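Local coordinates for Ice-binding protein isoform1a (Antarctomyces psychrotrophicus, PDB 7BWX) that binds ice, engaging specific water molecules of its prism planes, and so probably acts as an antifreeze protein, at residues Leu169-Val173 with Ile187-Leu191; Ser106-Asp111 with Thr132-Tyr137; Gly77-Ala82 with Trp126-Leu130. The protein carries 1 engineered substitution. All coordinates share one frame; numbering follows the deposited sequence.

Interaction 1: residues Leu169-Val173 with Ile187-Leu191; sequences LEGNV and INGAL
N188 lays its side chain alongside that of E170 at a corner where two successive coils of the right-handed beta-helix run side by side. The coils are parallel and in register, from L169 beside I187 to V173 beside L191, and both change direction here: 169-173 at G171, 187-191 at N188 and G189. N188 has more of its surface buried by the contact than any other residue of the two segments. Its backbone works in both directions, with N donating to L169 O at 2.9 Å and O accepting from G171 N at 2.8 Å. Its amide adds a third link, ND2 to E170 OE2 at 3.1 Å. That donor meets the syn side of the oxygen but lies 34° out of the carboxylate plane, and the two flat groups are turned 62° against each other. The bend of the glutamate at chi2 (-85°) turns the carboxylate toward the neighbouring coil, alongside N188, with E170 OE1 3.3 Å from N188 CB. E170 OE2 also bonds to H168 NE2, so the buried carboxylate has two donors, which would tend to stabilise its negative charge.

On the other face of the coils L169, I187, V173 and L191 point into the solenoid interior. L169 CD2 meets I187 CG2 at 3.9 Å, the two side chains crossing at a slant; V173 and L191 instead run the same way, with CG2 of the valine 4.0 Å from CD2 of the leucine. W155 of the coil before packs against both L169 and V173. V173 N then bonds to A190 O, past the corner. At the corner itself G171 O takes the A190 N-H from above its carbonyl plane, and G189, having no side chain, brings its CA within 3.2 Å of that same oxygen.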
ATOM      1  N   LEU A 169       2.649   8.389  -1.050  1.00 14.22           N
ATOM      2  CA  LEU A 169       1.385   7.628  -1.115  1.00 14.44           C
ATOM      3  C   LEU A 169       0.742   7.627   0.260  1.00 13.82           C
ATOM      4  O   LEU A 169       1.458   7.631   1.306  1.00 13.46           O
ATOM      5  CB  LEU A 169       1.661   6.218  -1.632  1.00 15.89           C
ATOM      6  CG  LEU A 169       0.456   5.290  -1.743  1.00 17.50           C
ATOM      7  CD1 LEU A 169       0.587   4.356  -2.927  1.00 18.55           C
ATOM      8  CD2 LEU A 169       0.307   4.454  -0.467  1.00 18.49           C
ATOM      9  N   GLU A 170      -0.574   7.701   0.232  1.00 12.98           N
ATOM     10  CA  GLU A 170      -1.435   7.515   1.392  1.00 13.66           C
ATOM     11  C   GLU A 170      -2.195   6.214   1.112  1.00 14.54           C
ATOM     12  O   GLU A 170      -2.761   6.064   0.009  1.00 15.43           O
ATOM     13  CB  GLU A 170      -2.377   8.711   1.583  1.00 14.80           C
ATOM     14  CG  GLU A 170      -1.642  10.053   1.796  1.00 15.22           C
ATOM     15  CD  GLU A 170      -1.238  10.348   3.224  1.00 16.65           C
ATOM     16  OE1 GLU A 170      -1.817   9.709   4.135  1.00 20.84           O
ATOM     17  OE2 GLU A 170      -0.365  11.214   3.456  1.00 19.14           O
ATOM     18  N   GLY A 171      -2.216   5.336   2.096  1.00 12.40           N
ATOM     19  CA  GLY A 171      -3.090   4.168   2.058  1.00 14.19           C
ATOM     20  C   GLY A 171      -2.361   2.833   2.184  1.00 14.76           C
ATOM     21  O   GLY A 171      -1.135   2.809   2.287  1.00 14.32           O
ATOM     22  N   ASN A 172      -3.163   1.768   2.216  1.00 14.51           N
ATOM     23  CA  ASN A 172      -2.708   0.357   2.371  1.00 15.08           C
ATOM     24  C   ASN A 172      -2.555  -0.245   0.977  1.00 14.43           C
ATOM     25  O   ASN A 172      -3.536  -0.341   0.246  1.00 15.57           O
ATOM     26  CB  ASN A 172      -3.695  -0.385   3.267  1.00 16.41           C
ATOM     27  CG  ASN A 172      -3.820   0.246   4.635  1.00 18.27           C
ATOM     28  OD1 ASN A 172      -2.827   0.364   5.357  1.00 20.11           O
ATOM     29  ND2 ASN A 172      -5.033   0.631   5.004  1.00 19.24           N
ATOM     30  N   VAL A 173      -1.321  -0.529   0.603  1.00 13.36           N
ATOM     31  CA  VAL A 173      -0.970  -1.149  -0.671  1.00 13.99           C
ATOM     32  C   VAL A 173      -0.986  -2.648  -0.400  1.00 14.72           C
ATOM     33  O   VAL A 173      -0.114  -3.114   0.321  1.00 13.91           O
ATOM     34  CB  VAL A 173       0.380  -0.676  -1.203  1.00 15.06           C
ATOM     35  CG1 VAL A 173       0.678  -1.342  -2.536  1.00 15.99           C
ATOM     36  CG2 VAL A 173       0.458   0.857  -1.330  1.00 16.07           C
ATOM     37  N   ILE A 187       5.453   6.803   2.351  1.00 12.99           N
ATOM     38  CA  ILE A 187       4.126   6.167   2.479  1.00 13.19           C
ATOM     39  C   ILE A 187       3.617   6.427   3.896  1.00 13.12           C
ATOM     40  O   ILE A 187       4.309   6.121   4.875  1.00 15.56           O
ATOM     41  CB  ILE A 187       4.203   4.647   2.145  1.00 13.13           C
ATOM     42  CG1 ILE A 187       4.666   4.388   0.720  1.00 14.31           C
ATOM     43  CG2 ILE A 187       2.851   3.987   2.385  1.00 14.05           C
ATOM     44  CD1 ILE A 187       6.157   4.154   0.578  1.00 15.29           C
ATOM     45  N   ASN A 188       2.420   6.966   3.978  1.00 13.70           N
ATOM     46  CA  ASN A 188       1.555   6.954   5.167  1.00 13.48           C
ATOM     47  C   ASN A 188       0.533   5.880   4.911  1.00 13.63           C
ATOM     48  O   ASN A 188      -0.450   6.120   4.165  1.00 14.41           O
ATOM     49  CB  ASN A 188       0.881   8.313   5.431  1.00 15.30           C
ATOM     50  CG  ASN A 188       1.866   9.325   6.010  1.00 16.92           C
ATOM     51  OD1 ASN A 188       2.859   8.962   6.679  1.00 18.01           O
ATOM     52  ND2 ASN A 188       1.617  10.599   5.740  1.00 16.20           N
ATOM     53  N   GLY A 189       0.818   4.700   5.463  1.00 13.94           N
ATOM     54  CA  GLY A 189       0.042   3.481   5.172  1.00 13.70           C
ATOM     55  C   GLY A 189       0.916   2.275   5.361  1.00 14.42           C
ATOM     56  O   GLY A 189       1.668   2.226   6.371  1.00 15.04           O
ATOM     57  N   ALA A 190       0.880   1.352   4.420  1.00 14.70           N
ATOM     58  CA  ALA A 190       1.516   0.029   4.595  1.00 14.05           C
ATOM     59  C   ALA A 190       1.790  -0.600   3.245  1.00 12.59           C
ATOM     60  O   ALA A 190       1.068  -0.281   2.298  1.00 13.09           O
ATOM     61  CB  ALA A 190       0.623  -0.824   5.444  1.00 14.82           C
ATOM     62  N   LEU A 191       2.834  -1.427   3.177  1.00 11.46           N
ATOM     63  CA  LEU A 191       3.222  -2.184   1.979  1.00 11.92           C
ATOM     64  C   LEU A 191       3.039  -3.679   2.271  1.00 12.24           C
ATOM     65  O   LEU A 191       3.878  -4.235   3.004  1.00 12.74           O
ATOM     66  CB  LEU A 191       4.666  -1.845   1.597  1.00 11.87           C
ATOM     67  CG  LEU A 191       4.945  -0.355   1.415  1.00 12.75           C
ATOM     68  CD1 LEU A 191       6.382  -0.138   1.062  1.00 13.16           C
ATOM     69  CD2 LEU A 191       4.041   0.297   0.391  1.00 13.23           C
TER

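Interaction 2: residues Ser106-Asp111 with Thr132-Tyr137; sequences SAVGLD and TTLVTY. With SO4 (sulfate ion), chain H.
With chi1 at 64°, T132 sets OG1 between its own backbone N and carbonyl carbon, on the side of A107; at the far end Y137, with CG anti to its carbonyl carbon (chi1 -70°), swings its ring across toward G109 and L110. Between these ends strands 108-110 and 134-136 pair in parallel, neighbouring rungs of the beta-solenoid. The backbone ladder alternates regularly: V108 N to T133 O, V135 N to V108 O, L110 N to V135 O, and Y137 N to L110 O. V108 and L134 turn inward and slant across each other, V108 CG2 to L134 CD1 at 3.8 Å. On the outer face the tyrosine ring comes to rest with Y137 CE2 4.0 Å from G109 CA, a glycine that leaves room for it. L110 O lies at the edge of the ring, and V135 CG1, from the ring's own segment, lies over one face, offset toward the rim. D111 CB comes 3.7 Å from Y137 CD2.

Ahead of the strands, around S106-A107 and T132-T133, two waters supplement the ladder. One joins S106 O, T132 N and T133 O; another donates to V108 O and is hydrogen-bonded to T133 OG1 (2.6 Å). A107 N and T132 OG1 are close but do not bond to each other. Both turn to a sulfate ion, A107 N giving its proton to O4 at 2.7 Å and T132 OG1 donating to O1, also at 2.7 Å. These two donors are neutral, so the anion, probably from the crystallisation liquor, is held here by hydrogen bonding and not by an opposite charge from either segment.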
ATOM      1  N   SER A 106      -6.905  -2.186 -16.521  1.00 19.79           N
ATOM      2  CA  SER A 106      -5.556  -2.345 -17.085  1.00 22.60           C
ATOM      3  C   SER A 106      -4.531  -1.557 -16.244  1.00 18.14           C
ATOM      4  O   SER A 106      -4.922  -1.031 -15.202  1.00 18.96           O
ATOM      5  CB  SER A 106      -5.642  -1.971 -18.554  1.00 30.36           C
ATOM      6  OG  SER A 106      -5.922  -0.591 -18.687  1.00 39.03           O
ATOM      7  N   ALA A 107      -3.301  -1.502 -16.704  1.00 18.67           N
ATOM      8  CA  ALA A 107      -2.163  -0.855 -16.039  1.00 19.18           C
ATOM      9  C   ALA A 107      -2.510   0.613 -15.781  1.00 20.77           C
ATOM     10  O   ALA A 107      -3.085   1.275 -16.687  1.00 19.63           O
ATOM     11  CB  ALA A 107      -0.932  -1.006 -16.873  1.00 20.56           C
ATOM     12  N   VAL A 108      -2.288   1.081 -14.553  1.00 17.61           N
ATOM     13  CA  VAL A 108      -2.564   2.495 -14.191  1.00 19.91           C
ATOM     14  C   VAL A 108      -1.279   3.147 -13.713  1.00 19.61           C
ATOM     15  O   VAL A 108      -0.411   2.475 -13.105  1.00 17.54           O
ATOM     16  CB  VAL A 108      -3.682   2.653 -13.153  1.00 22.89           C
ATOM     17  CG1 VAL A 108      -4.966   1.984 -13.599  1.00 25.14           C
ATOM     18  CG2 VAL A 108      -3.269   2.128 -11.802  1.00 28.10           C
ATOM     19  N   GLY A 109      -1.196   4.440 -13.988  1.00 20.40           N
ATOM     20  CA  GLY A 109      -0.106   5.332 -13.594  1.00 18.96           C
ATOM     21  C   GLY A 109      -0.653   6.490 -12.814  1.00 18.62           C
ATOM     22  O   GLY A 109      -1.806   6.880 -13.038  1.00 18.47           O
ATOM     23  N   LEU A 110       0.168   7.039 -11.925  1.00 20.16           N
ATOM     24  CA  LEU A 110      -0.146   8.268 -11.169  1.00 20.55           C
ATOM     25  C   LEU A 110       1.021   9.219 -11.373  1.00 20.81           C
ATOM     26  O   LEU A 110       2.094   9.025 -10.805  1.00 19.97           O
ATOM     27  CB  LEU A 110      -0.414   7.943  -9.707  1.00 22.08           C
ATOM     28  CG  LEU A 110      -0.433   9.107  -8.707  1.00 26.05           C
ATOM     29  CD1 LEU A 110      -1.213  10.285  -9.220  1.00 26.21           C
ATOM     30  CD2 LEU A 110      -1.035   8.578  -7.411  1.00 28.42           C
ATOM     31  N   ASP A 111       0.792  10.202 -12.233  1.00 21.48           N
ATOM     32  CA  ASP A 111       1.715  11.316 -12.498  1.00 23.02           C
ATOM     33  C   ASP A 111       0.989  12.571 -12.019  1.00 24.22           C
ATOM     34  O   ASP A 111      -0.154  12.772 -12.432  1.00 26.27           O
ATOM     35  CB  ASP A 111       2.043  11.329 -13.986  1.00 26.11           C
ATOM     36  CG  ASP A 111       3.158  12.275 -14.353  1.00 31.16           C
ATOM     37  OD1 ASP A 111       3.964  12.641 -13.467  1.00 29.66           O
ATOM     38  OD2 ASP A 111       3.256  12.563 -15.535  1.00 36.60           O
ATOM     39  N   THR A 132      -4.051  -4.962 -12.906  1.00 15.43           N
ATOM     40  CA  THR A 132      -2.647  -5.363 -13.142  1.00 16.38           C
ATOM     41  C   THR A 132      -1.708  -4.479 -12.307  1.00 17.22           C
ATOM     42  O   THR A 132      -1.764  -4.584 -11.069  1.00 16.61           O
ATOM     43  CB  THR A 132      -2.279  -5.413 -14.626  1.00 19.89           C
ATOM     44  OG1 THR A 132      -2.363  -4.114 -15.212  1.00 18.63           O
ATOM     45  CG2 THR A 132      -3.136  -6.413 -15.388  1.00 20.89           C
ATOM     46  N   THR A 133      -0.858  -3.677 -12.954  1.00 15.50           N
ATOM     47  CA  THR A 133       0.216  -2.906 -12.310  1.00 15.53           C
ATOM     48  C   THR A 133      -0.280  -1.540 -11.809  1.00 16.27           C
ATOM     49  O   THR A 133      -1.290  -0.959 -12.342  1.00 16.85           O
ATOM     50  CB  THR A 133       1.404  -2.750 -13.258  1.00 15.85           C
ATOM     51  OG1 THR A 133       0.863  -2.190 -14.448  1.00 17.87           O
ATOM     52  CG2 THR A 133       2.118  -4.049 -13.545  1.00 16.05           C
ATOM     53  N   LEU A 134       0.413  -1.045 -10.788  1.00 14.92           N
ATOM     54  CA  LEU A 134       0.345   0.358 -10.340  1.00 16.68           C
ATOM     55  C   LEU A 134       1.758   0.886 -10.454  1.00 16.13           C
ATOM     56  O   LEU A 134       2.670   0.311  -9.851  1.00 15.45           O
ATOM     57  CB  LEU A 134      -0.181   0.456  -8.901  1.00 16.22           C
ATOM     58  CG  LEU A 134      -0.015   1.849  -8.263  1.00 17.16           C
ATOM     59  CD1 LEU A 134      -0.891   2.877  -8.938  1.00 17.20           C
ATOM     60  CD2 LEU A 134      -0.345   1.792  -6.791  1.00 18.59           C
ATOM     61  N   VAL A 135       1.933   1.955 -11.203  1.00 15.67           N
ATOM     62  CA  VAL A 135       3.210   2.711 -11.240  1.00 14.98           C
ATOM     63  C   VAL A 135       2.912   4.160 -10.857  1.00 15.45           C
ATOM     64  O   VAL A 135       2.065   4.803 -11.529  1.00 14.78           O
ATOM     65  CB  VAL A 135       3.853   2.635 -12.620  1.00 15.43           C
ATOM     66  CG1 VAL A 135       5.094   3.523 -12.673  1.00 17.67           C
ATOM     67  CG2 VAL A 135       4.192   1.199 -13.006  1.00 15.89           C
ATOM     68  N   THR A 136       3.557   4.657  -9.826  1.00 15.52           N
ATOM     69  CA  THR A 136       3.511   6.091  -9.462  1.00 15.88           C
ATOM     70  C   THR A 136       4.794   6.710  -9.980  1.00 16.01           C
ATOM     71  O   THR A 136       5.874   6.059  -9.948  1.00 16.29           O
ATOM     72  CB  THR A 136       3.202   6.265  -7.980  1.00 15.88           C
ATOM     73  OG1 THR A 136       4.364   5.959  -7.193  1.00 15.85           O
ATOM     74  CG2 THR A 136       2.005   5.444  -7.562  1.00 16.38           C
ATOM     75  N   TYR A 137       4.690   7.944 -10.490  1.00 16.60           N
ATOM     76  CA  TYR A 137       5.844   8.638 -11.113  1.00 17.75           C
ATOM     77  C   TYR A 137       6.586   9.447 -10.046  1.00 16.74           C
ATOM     78  O   TYR A 137       6.081   9.644  -8.938  1.00 17.18           O
ATOM     79  CB  TYR A 137       5.364   9.389 -12.365  1.00 21.26           C
ATOM     80  CG  TYR A 137       5.006   8.389 -13.442  1.00 26.63           C
ATOM     81  CD1 TYR A 137       6.016   7.657 -14.074  1.00 35.92           C
ATOM     82  CD2 TYR A 137       3.700   7.988 -13.651  1.00 27.08           C
ATOM     83  CE1 TYR A 137       5.733   6.661 -14.999  1.00 40.21           C
ATOM     84  CE2 TYR A 137       3.390   7.052 -14.619  1.00 31.82           C
ATOM     85  CZ  TYR A 137       4.406   6.365 -15.278  1.00 42.58           C
ATOM     86  OH  TYR A 137       4.126   5.371 -16.177  1.00 45.52           O
TER
HETATM   87  S   SO4 H 302      -1.834  -4.282 -18.881  1.00 55.85           S
HETATM   88  O1  SO4 H 302      -1.166  -4.565 -17.601  1.00 42.72           O
HETATM   89  O2  SO4 H 302      -0.870  -3.733 -19.803  1.00 56.61           O
HETATM   90  O3  SO4 H 302      -2.386  -5.523 -19.399  1.00 61.84           O
HETATM   91  O4  SO4 H 302      -2.922  -3.305 -18.744  1.00 45.84           O
HETATM   92  O   HOH W   1      -3.937  -2.102 -12.791  1.00 15.15           O
HETATM   93  O   HOH W   2       1.048   0.439 -14.273  1.00 18.32           O

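Interaction 3: residues Gly77-Ala82 with Trp126-Leu130; sequences GQALIA and WVFQL
G77, in the last turn of helix 61-79, offers its carbonyl oxygen to the side chain of Q129. NE2 of the glutamine donates to G77 O at 2.8 Å, nearly straight (171° at the hydrogen) and in the carbonyl plane. Q78 starts its side chain away from the strand, yet its amide returns to it through a water, which accepts from Q78 NE2 at 2.8 Å and donates to L130 O at 3.0 Å. At L80 the chain leaves helical geometry, and the side chain turns toward the strand. Its CD1 reaches V127 CG2 at 3.7 Å, the two side chains crossing at about a right angle.

This is the long helix that lies along the flank of the beta-helix in the ice-binding-protein family, and strand 126-130 is one rung of the wall it rests on. V127 and Q129 face the helix, while F128 points the other way and stacks on W155.

L80 also contributes its carbonyl oxygen, which takes a second N-H from Q129 NE2 at 2.9 Å, the donor tilted 28° from the carbonyl plane. Q129 gets there extended at chi2 (179°), and the two bonds from NE2, both near the amide plane, hold the rotation of the amide. Last in order, A82 sets its CB 3.8 Å from Q129 OE1, an oxygen that a water approaches at 2.7 Å.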
ATOM      1  N   GLY A  77     -11.066  -7.485  -1.228  1.00 17.22           N
ATOM      2  CA  GLY A  77     -10.895  -6.235  -1.985  1.00 16.19           C
ATOM      3  C   GLY A  77     -11.225  -6.455  -3.440  1.00 17.74           C
ATOM      4  O   GLY A  77     -11.940  -5.603  -4.013  1.00 18.23           O
ATOM      5  N   GLN A  78     -10.742  -7.554  -4.034  1.00 14.92           N
ATOM      6  CA  GLN A  78     -11.020  -7.876  -5.435  1.00 16.68           C
ATOM      7  C   GLN A  78     -12.491  -8.266  -5.610  1.00 16.75           C
ATOM      8  O   GLN A  78     -13.023  -8.045  -6.732  1.00 18.86           O
ATOM      9  CB  GLN A  78     -10.074  -8.955  -5.967  1.00 16.37           C
ATOM     10  CG  GLN A  78      -8.659  -8.411  -6.165  1.00 17.18           C
ATOM     11  CD  GLN A  78      -7.868  -9.242  -7.144  1.00 17.98           C
ATOM     12  OE1 GLN A  78      -8.000 -10.475  -7.163  1.00 16.70           O
ATOM     13  NE2 GLN A  78      -7.013  -8.590  -7.942  1.00 14.90           N
ATOM     14  N   ALA A  79     -13.105  -8.879  -4.608  1.00 16.72           N
ATOM     15  CA  ALA A  79     -14.481  -9.403  -4.728  1.00 18.40           C
ATOM     16  C   ALA A  79     -15.509  -8.274  -4.610  1.00 19.96           C
ATOM     17  O   ALA A  79     -16.649  -8.474  -4.964  1.00 20.64           O
ATOM     18  CB  ALA A  79     -14.720 -10.444  -3.695  1.00 19.25           C
ATOM     19  N   LEU A  80     -15.152  -7.129  -4.060  1.00 18.21           N
ATOM     20  CA  LEU A  80     -16.125  -6.025  -3.908  1.00 18.66           C
ATOM     21  C   LEU A  80     -16.748  -5.673  -5.262  1.00 17.78           C
ATOM     22  O   LEU A  80     -16.031  -5.596  -6.302  1.00 18.20           O
ATOM     23  CB  LEU A  80     -15.449  -4.793  -3.302  1.00 19.51           C
ATOM     24  CG  LEU A  80     -15.105  -4.860  -1.816  1.00 20.88           C
ATOM     25  CD1 LEU A  80     -14.258  -3.650  -1.444  1.00 21.91           C
ATOM     26  CD2 LEU A  80     -16.353  -4.924  -0.927  1.00 22.49           C
ATOM     27  N   ILE A  81     -18.031  -5.330  -5.234  1.00 20.51           N
ATOM     28  CA  ILE A  81     -18.713  -4.752  -6.427  1.00 23.89           C
ATOM     29  C   ILE A  81     -18.265  -3.290  -6.564  1.00 19.84           C
ATOM     30  O   ILE A  81     -18.394  -2.567  -5.611  1.00 21.36           O
ATOM     31  CB  ILE A  81     -20.255  -4.873  -6.319  1.00 29.27           C
ATOM     32  CG1 ILE A  81     -20.717  -6.299  -5.987  1.00 32.84           C
ATOM     33  CG2 ILE A  81     -20.902  -4.399  -7.606  1.00 28.72           C
ATOM     34  CD1 ILE A  81     -20.288  -7.319  -7.033  1.00 38.61           C
ATOM     35  N   ALA A  82     -17.820  -2.889  -7.747  1.00 21.42           N
ATOM     36  CA  ALA A  82     -17.332  -1.530  -8.048  1.00 23.52           C
ATOM     37  C   ALA A  82     -18.523  -0.569  -7.965  1.00 28.05           C
ATOM     38  O   ALA A  82     -19.654  -1.004  -8.239  1.00 25.57           O
ATOM     39  CB  ALA A  82     -16.637  -1.494  -9.379  1.00 24.20           C
ATOM     40  N   TRP A 126     -12.033   4.178   0.351  1.00 18.23           N
ATOM     41  CA  TRP A 126     -11.587   4.030  -1.042  1.00 17.08           C
ATOM     42  C   TRP A 126     -10.979   2.634  -1.222  1.00 17.31           C
ATOM     43  O   TRP A 126     -10.046   2.253  -0.473  1.00 16.61           O
ATOM     44  CB  TRP A 126     -10.580   5.078  -1.471  1.00 17.42           C
ATOM     45  CG  TRP A 126     -11.089   6.480  -1.493  1.00 19.37           C
ATOM     46  CD1 TRP A 126     -11.477   7.224  -2.571  1.00 20.53           C
ATOM     47  CD2 TRP A 126     -11.265   7.305  -0.341  1.00 18.14           C
ATOM     48  NE1 TRP A 126     -11.877   8.466  -2.154  1.00 20.94           N
ATOM     49  CE2 TRP A 126     -11.734   8.549  -0.792  1.00 20.61           C
ATOM     50  CE3 TRP A 126     -11.054   7.108   1.010  1.00 18.43           C
ATOM     51  CZ2 TRP A 126     -12.029   9.582   0.098  1.00 21.86           C
ATOM     52  CZ3 TRP A 126     -11.315   8.132   1.886  1.00 22.43           C
ATOM     53  CH2 TRP A 126     -11.805   9.349   1.433  1.00 20.33           C
ATOM     54  N   VAL A 127     -11.460   1.920  -2.221  1.00 15.96           N
ATOM     55  CA  VAL A 127     -10.837   0.647  -2.669  1.00 16.06           C
ATOM     56  C   VAL A 127     -10.562   0.818  -4.151  1.00 17.29           C
ATOM     57  O   VAL A 127     -11.524   0.941  -4.933  1.00 16.95           O
ATOM     58  CB  VAL A 127     -11.700  -0.590  -2.381  1.00 17.10           C
ATOM     59  CG1 VAL A 127     -10.957  -1.826  -2.837  1.00 17.93           C
ATOM     60  CG2 VAL A 127     -12.117  -0.691  -0.950  1.00 17.20           C
ATOM     61  N   PHE A 128      -9.288   0.876  -4.513  1.00 16.39           N
ATOM     62  CA  PHE A 128      -8.841   0.889  -5.899  1.00 16.10           C
ATOM     63  C   PHE A 128      -8.574  -0.547  -6.310  1.00 15.97           C
ATOM     64  O   PHE A 128      -7.582  -1.119  -5.864  1.00 15.97           O
ATOM     65  CB  PHE A 128      -7.672   1.841  -6.053  1.00 16.89           C
ATOM     66  CG  PHE A 128      -8.083   3.280  -5.844  1.00 17.09           C
ATOM     67  CD1 PHE A 128      -8.550   4.045  -6.903  1.00 19.35           C
ATOM     68  CD2 PHE A 128      -7.974   3.867  -4.599  1.00 19.13           C
ATOM     69  CE1 PHE A 128      -8.958   5.362  -6.705  1.00 19.30           C
ATOM     70  CE2 PHE A 128      -8.335   5.191  -4.395  1.00 21.08           C
ATOM     71  CZ  PHE A 128      -8.837   5.935  -5.455  1.00 20.20           C
ATOM     72  N   GLN A 129      -9.394  -1.034  -7.239  1.00 15.64           N
ATOM     73  CA  GLN A 129      -9.285  -2.399  -7.809  1.00 16.39           C
ATOM     74  C   GLN A 129      -8.485  -2.260  -9.088  1.00 16.00           C
ATOM     75  O   GLN A 129      -9.098  -1.927 -10.157  1.00 16.50           O
ATOM     76  CB  GLN A 129     -10.665  -3.028  -8.033  1.00 15.47           C
ATOM     77  CG  GLN A 129     -11.513  -3.098  -6.782  1.00 16.39           C
ATOM     78  CD  GLN A 129     -12.862  -3.696  -7.090  1.00 18.64           C
ATOM     79  OE1 GLN A 129     -13.516  -3.276  -8.051  1.00 18.21           O
ATOM     80  NE2 GLN A 129     -13.298  -4.643  -6.272  1.00 15.96           N
ATOM     81  N   LEU A 130      -7.168  -2.409  -8.989  1.00 15.35           N
ATOM     82  CA  LEU A 130      -6.244  -2.253 -10.130  1.00 15.54           C
ATOM     83  C   LEU A 130      -5.939  -3.649 -10.676  1.00 17.88           C
ATOM     84  O   LEU A 130      -5.292  -4.437 -10.002  1.00 16.60           O
ATOM     85  CB  LEU A 130      -5.003  -1.488  -9.674  1.00 16.04           C
ATOM     86  CG  LEU A 130      -5.282  -0.201  -8.893  1.00 17.88           C
ATOM     87  CD1 LEU A 130      -4.005   0.537  -8.537  1.00 19.63           C
ATOM     88  CD2 LEU A 130      -6.211   0.738  -9.654  1.00 17.46           C
TER
HETATM   89  O   HOH W   3      -7.135  -5.749  -8.089  1.00 16.49           O
HETATM   90  O   HOH W   4     -14.776  -5.095  -9.529  1.00 29.45           O

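Overall arrangement
From the N terminus, the end of helix 61-79 opens interaction 3 at residues 77-82. Before it closes, 106-111 opens interaction 2, so the two cross: 126-130 completes interaction 3, tying the helix end to the solenoid wall, and 132-137, starting just past residue 130, completes interaction 2 between neighbouring strands of another face. The two meet directly in the interior, V108 CG2 lying 3.7 Å from L130 CD1. Interaction 1 comes later and in series, closing a short loop of one coil between 169-173 and 187-191. It touches neither of the others, its centre about 15 Å from the centre of interaction 2 and about 16 Å from that of interaction 3.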